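Long-range contact in putative glycoside hydrolase (Bacteroides thetaiotaomicron VPI-5482, PDB 3HBZ), which is of unproven function but binds calcium and may, as a putative glycoside hydrolase, play a role in carbohydrate metabolism: residues K201-L213 with K300-F312. Residues are numbered along the deposited sequence; the frame is centred on the assembly and turned at random.
With ACT (acetate ion), chain H.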
# COMPACT_ATOMS: atom_id res chain seq x y z
N LYS A 201 5.85 -2.77 0.05
CA LYS A 201 5.72 -3.89 0.95
C LYS A 201 4.33 -4.47 0.81
O LYS A 201 3.36 -3.84 1.17
CB LYS A 201 6.00 -3.49 2.38
CG LYS A 201 7.46 -3.04 2.60
CD LYS A 201 7.76 -2.72 4.06
CE LYS A 201 9.28 -2.70 4.33
NZ LYS A 201 9.66 -2.13 5.68
N PHE A 202 4.27 -5.67 0.27
CA PHE A 202 3.01 -6.29 -0.12
C PHE A 202 2.50 -7.23 0.95
O PHE A 202 3.16 -8.23 1.31
CB PHE A 202 3.21 -7.12 -1.40
CG PHE A 202 3.66 -6.33 -2.62
CD1 PHE A 202 3.04 -5.15 -2.99
CD2 PHE A 202 4.69 -6.83 -3.43
CE1 PHE A 202 3.43 -4.43 -4.14
CE2 PHE A 202 5.07 -6.12 -4.61
CZ PHE A 202 4.45 -4.94 -4.96
N GLY A 203 1.29 -6.94 1.42
CA GLY A 203 0.46 -7.94 2.11
C GLY A 203 0.08 -7.55 3.52
O GLY A 203 0.86 -6.91 4.21
N LEU A 204 -1.11 -7.99 3.96
CA LEU A 204 -1.51 -7.88 5.33
C LEU A 204 -2.13 -9.23 5.75
O LEU A 204 -2.48 -10.05 4.88
CB LEU A 204 -2.51 -6.74 5.52
CG LEU A 204 -1.94 -5.30 5.43
CD1 LEU A 204 -3.10 -4.24 5.53
CD2 LEU A 204 -0.88 -5.07 6.48
N PRO A 205 -2.26 -9.47 7.05
CA PRO A 205 -2.75 -10.79 7.48
C PRO A 205 -4.18 -11.07 7.02
O PRO A 205 -5.00 -10.15 6.98
CB PRO A 205 -2.66 -10.71 9.00
CG PRO A 205 -1.57 -9.72 9.24
CD PRO A 205 -1.78 -8.67 8.19
N PHE A 206 -4.43 -12.32 6.60
CA PHE A 206 -5.74 -12.75 6.07
C PHE A 206 -6.03 -14.14 6.60
O PHE A 206 -5.17 -15.03 6.52
CB PHE A 206 -5.70 -12.74 4.53
CG PHE A 206 -7.05 -12.97 3.88
CD1 PHE A 206 -8.09 -12.07 4.06
CD2 PHE A 206 -7.27 -14.12 3.11
CE1 PHE A 206 -9.35 -12.30 3.48
CE2 PHE A 206 -8.49 -14.36 2.52
CZ PHE A 206 -9.57 -13.44 2.72
N ARG A 207 -7.21 -14.35 7.19
CA ARG A 207 -7.50 -15.61 7.89
C ARG A 207 -8.55 -16.49 7.19
O ARG A 207 -9.16 -17.33 7.80
CB ARG A 207 -7.90 -15.35 9.36
CG ARG A 207 -6.83 -14.63 10.19
CD ARG A 207 -7.32 -14.35 11.62
NE ARG A 207 -6.49 -13.32 12.27
CZ ARG A 207 -5.77 -13.48 13.39
NH1 ARG A 207 -5.75 -14.63 14.03
NH2 ARG A 207 -5.07 -12.46 13.89
N HIS A 208 -8.72 -16.33 5.88
CA HIS A 208 -9.57 -17.25 5.07
C HIS A 208 -8.74 -17.73 3.87
O HIS A 208 -7.64 -17.24 3.64
CB HIS A 208 -10.83 -16.54 4.56
CG HIS A 208 -11.58 -15.82 5.63
ND1 HIS A 208 -12.31 -16.48 6.60
CD2 HIS A 208 -11.70 -14.49 5.90
CE1 HIS A 208 -12.87 -15.59 7.41
NE2 HIS A 208 -12.51 -14.37 7.01
N ILE A 209 -9.29 -18.67 3.10
CA ILE A 209 -8.66 -19.23 1.93
C ILE A 209 -9.23 -18.48 0.75
O ILE A 209 -10.40 -18.69 0.39
CB ILE A 209 -8.93 -20.74 1.78
CG1 ILE A 209 -8.33 -21.52 2.97
CG2 ILE A 209 -8.30 -21.26 0.48
CD1 ILE A 209 -8.66 -23.02 2.97
N PRO A 210 -8.44 -17.57 0.16
CA PRO A 210 -8.92 -16.86 -0.98
C PRO A 210 -9.01 -17.80 -2.18
O PRO A 210 -8.12 -18.63 -2.39
CB PRO A 210 -7.88 -15.76 -1.16
CG PRO A 210 -6.65 -16.33 -0.68
CD PRO A 210 -7.02 -17.27 0.42
N THR A 211 -10.10 -17.67 -2.95
CA THR A 211 -10.34 -18.50 -4.13
C THR A 211 -10.35 -17.74 -5.47
O THR A 211 -9.93 -18.31 -6.50
CB THR A 211 -11.68 -19.26 -3.96
OG1 THR A 211 -12.69 -18.33 -3.58
CG2 THR A 211 -11.53 -20.31 -2.84
N TYR A 212 -10.80 -16.47 -5.47
CA TYR A 212 -10.84 -15.65 -6.70
C TYR A 212 -10.67 -14.20 -6.35
O TYR A 212 -11.07 -13.77 -5.25
CB TYR A 212 -12.20 -15.75 -7.43
CG TYR A 212 -12.52 -17.13 -7.92
CD1 TYR A 212 -13.19 -18.01 -7.11
CD2 TYR A 212 -12.11 -17.57 -9.17
CE1 TYR A 212 -13.47 -19.29 -7.51
CE2 TYR A 212 -12.40 -18.88 -9.61
CZ TYR A 212 -13.08 -19.72 -8.75
OH TYR A 212 -13.42 -20.99 -9.07
N LEU A 213 -10.03 -13.46 -7.28
CA LEU A 213 -10.01 -11.99 -7.28
C LEU A 213 -10.83 -11.58 -8.51
O LEU A 213 -10.46 -11.94 -9.64
CB LEU A 213 -8.59 -11.46 -7.45
CG LEU A 213 -8.49 -9.92 -7.51
CD1 LEU A 213 -8.98 -9.29 -6.20
CD2 LEU A 213 -7.06 -9.49 -7.78
N LYS A 300 -2.29 -22.45 11.20
CA LYS A 300 -1.54 -21.23 10.87
C LYS A 300 -2.51 -20.17 10.38
O LYS A 300 -2.39 -19.00 10.73
CB LYS A 300 -0.46 -21.54 9.83
CG LYS A 300 0.71 -22.40 10.39
CD LYS A 300 1.82 -22.60 9.35
CE LYS A 300 2.93 -23.52 9.87
NZ LYS A 300 4.12 -23.43 9.00
N LEU A 301 -3.49 -20.59 9.59
CA LEU A 301 -4.46 -19.66 9.01
C LEU A 301 -5.24 -18.92 10.10
O LEU A 301 -5.29 -17.68 10.11
CB LEU A 301 -5.43 -20.40 8.12
CG LEU A 301 -6.39 -19.58 7.25
CD1 LEU A 301 -5.58 -18.73 6.23
CD2 LEU A 301 -7.39 -20.53 6.57
N THR A 302 -5.80 -19.68 11.04
CA THR A 302 -6.61 -19.10 12.10
C THR A 302 -5.73 -18.24 13.02
O THR A 302 -6.20 -17.23 13.53
CB THR A 302 -7.40 -20.20 12.89
OG1 THR A 302 -6.48 -21.18 13.34
CG2 THR A 302 -8.48 -20.88 12.00
N ALA A 303 -4.45 -18.61 13.18
CA ALA A 303 -3.51 -17.82 13.98
C ALA A 303 -3.00 -16.55 13.28
O ALA A 303 -2.31 -15.75 13.90
CB ALA A 303 -2.32 -18.68 14.43
N GLY A 304 -3.32 -16.38 11.99
CA GLY A 304 -2.90 -15.19 11.27
C GLY A 304 -1.48 -15.21 10.70
O GLY A 304 -0.89 -14.15 10.47
N LYS A 305 -0.96 -16.41 10.43
CA LYS A 305 0.39 -16.62 9.86
C LYS A 305 0.46 -16.46 8.34
O LYS A 305 1.54 -16.65 7.77
CB LYS A 305 0.91 -18.02 10.21
CG LYS A 305 1.04 -18.34 11.69
CD LYS A 305 1.94 -17.35 12.39
CE LYS A 305 2.31 -17.79 13.82
NZ LYS A 305 3.03 -16.65 14.48
N TYR A 306 -0.65 -16.12 7.67
CA TYR A 306 -0.62 -15.87 6.22
C TYR A 306 -1.06 -14.45 5.94
O TYR A 306 -1.96 -13.93 6.60
CB TYR A 306 -1.52 -16.85 5.42
CG TYR A 306 -1.11 -18.31 5.53
CD1 TYR A 306 -0.10 -18.85 4.74
CD2 TYR A 306 -1.75 -19.16 6.42
CE1 TYR A 306 0.28 -20.18 4.85
CE2 TYR A 306 -1.39 -20.49 6.53
CZ TYR A 306 -0.36 -21.00 5.74
OH TYR A 306 0.00 -22.32 5.87
N ASN A 307 -0.40 -13.84 4.95
CA ASN A 307 -0.78 -12.57 4.44
C ASN A 307 -1.27 -12.72 3.02
O ASN A 307 -0.81 -13.60 2.26
CB ASN A 307 0.43 -11.62 4.38
CG ASN A 307 0.80 -11.03 5.73
OD1 ASN A 307 0.24 -11.41 6.77
ND2 ASN A 307 1.77 -10.10 5.72
N VAL A 308 -2.14 -11.79 2.64
CA VAL A 308 -2.57 -11.67 1.28
C VAL A 308 -2.27 -10.26 0.84
O VAL A 308 -2.43 -9.31 1.63
CB VAL A 308 -4.10 -11.96 1.11
CG1 VAL A 308 -4.55 -11.48 -0.29
CG2 VAL A 308 -4.36 -13.48 1.29
N ALA A 309 -1.82 -10.13 -0.41
CA ALA A 309 -1.73 -8.86 -1.12
C ALA A 309 -2.51 -8.90 -2.41
O ALA A 309 -2.56 -9.93 -3.10
CB ALA A 309 -0.24 -8.51 -1.44
N ILE A 310 -3.09 -7.75 -2.77
CA ILE A 310 -3.71 -7.49 -4.06
C ILE A 310 -2.94 -6.32 -4.63
O ILE A 310 -2.66 -5.33 -3.91
CB ILE A 310 -5.20 -7.12 -3.92
CG1 ILE A 310 -6.03 -8.31 -3.41
CG2 ILE A 310 -5.80 -6.59 -5.28
CD1 ILE A 310 -7.39 -7.89 -2.84
N VAL A 311 -2.60 -6.42 -5.91
CA VAL A 311 -1.81 -5.40 -6.59
C VAL A 311 -2.38 -5.10 -7.98
O VAL A 311 -2.70 -6.04 -8.76
CB VAL A 311 -0.36 -5.87 -6.79
CG1 VAL A 311 0.45 -4.73 -7.42
CG2 VAL A 311 0.26 -6.37 -5.47
N PHE A 312 -2.52 -3.80 -8.25
CA PHE A 312 -2.88 -3.23 -9.55
C PHE A 312 -1.76 -2.32 -10.02
O PHE A 312 -1.22 -1.55 -9.22
CB PHE A 312 -4.13 -2.39 -9.46
CG PHE A 312 -5.28 -3.08 -8.78
CD1 PHE A 312 -6.07 -3.96 -9.48
CD2 PHE A 312 -5.60 -2.78 -7.47
CE1 PHE A 312 -7.13 -4.61 -8.88
CE2 PHE A 312 -6.68 -3.41 -6.84
CZ PHE A 312 -7.43 -4.31 -7.54
C ACT H . -9.32 -11.54 7.53
O ACT H . -9.07 -12.64 7.86
OXT ACT H . -8.42 -10.81 8.07
CH3 ACT H . -10.52 -11.18 6.59
O HOH W 1 -3.48 -16.34 8.45
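A water bridges Phe206 O and Leu301 O across the contact, 2.9 Å from the first and 2.8 Å from the second, and takes Tyr306 N as its third partner; Gly304 N also closes back on Leu301 O. This water sits where a short antiparallel ladder, strand 200-205 against strand 306-313, gives way to the end of helix 298-303, closed at Gly304 by a Schellman motif. In the ladder, Leu204 and Val308 form a hydrogen-bonded pair, Val308 N reaching Leu204 O at 2.9 Å, and Phe206 N adds a fairly straight bond (165°) to Tyr306 O. Past the strand, Arg207 stretches along the helix end: in the conformer given here, one of two modelled, Arg207 NH1 bonds Thr302 O at 2.7 Å, the oxygen lying at the edge of the guanidinium, near its plane, and Gly304 CA lies over the centre of one guanidinium face. Phe206, its CG anti to the backbone N (chi1 -172°), lies alongside Val308, with Phe206 CD2 3.5 Å from Val308 CG2; Leu336 of strand 328-338 also touches this ring, and an acetate methyl approaches its CE1. With the ring cut back to an alanine here, Val308 CG2 is likely to lose its aromatic neighbour and a gap to open toward Leu336. The Leu301 and Ile209 side chains cross at about a right angle. At the far end of the contact, Val311 CG2 makes a CH-pi contact over a face of Phe202, 4.2 Å from the ring centroid.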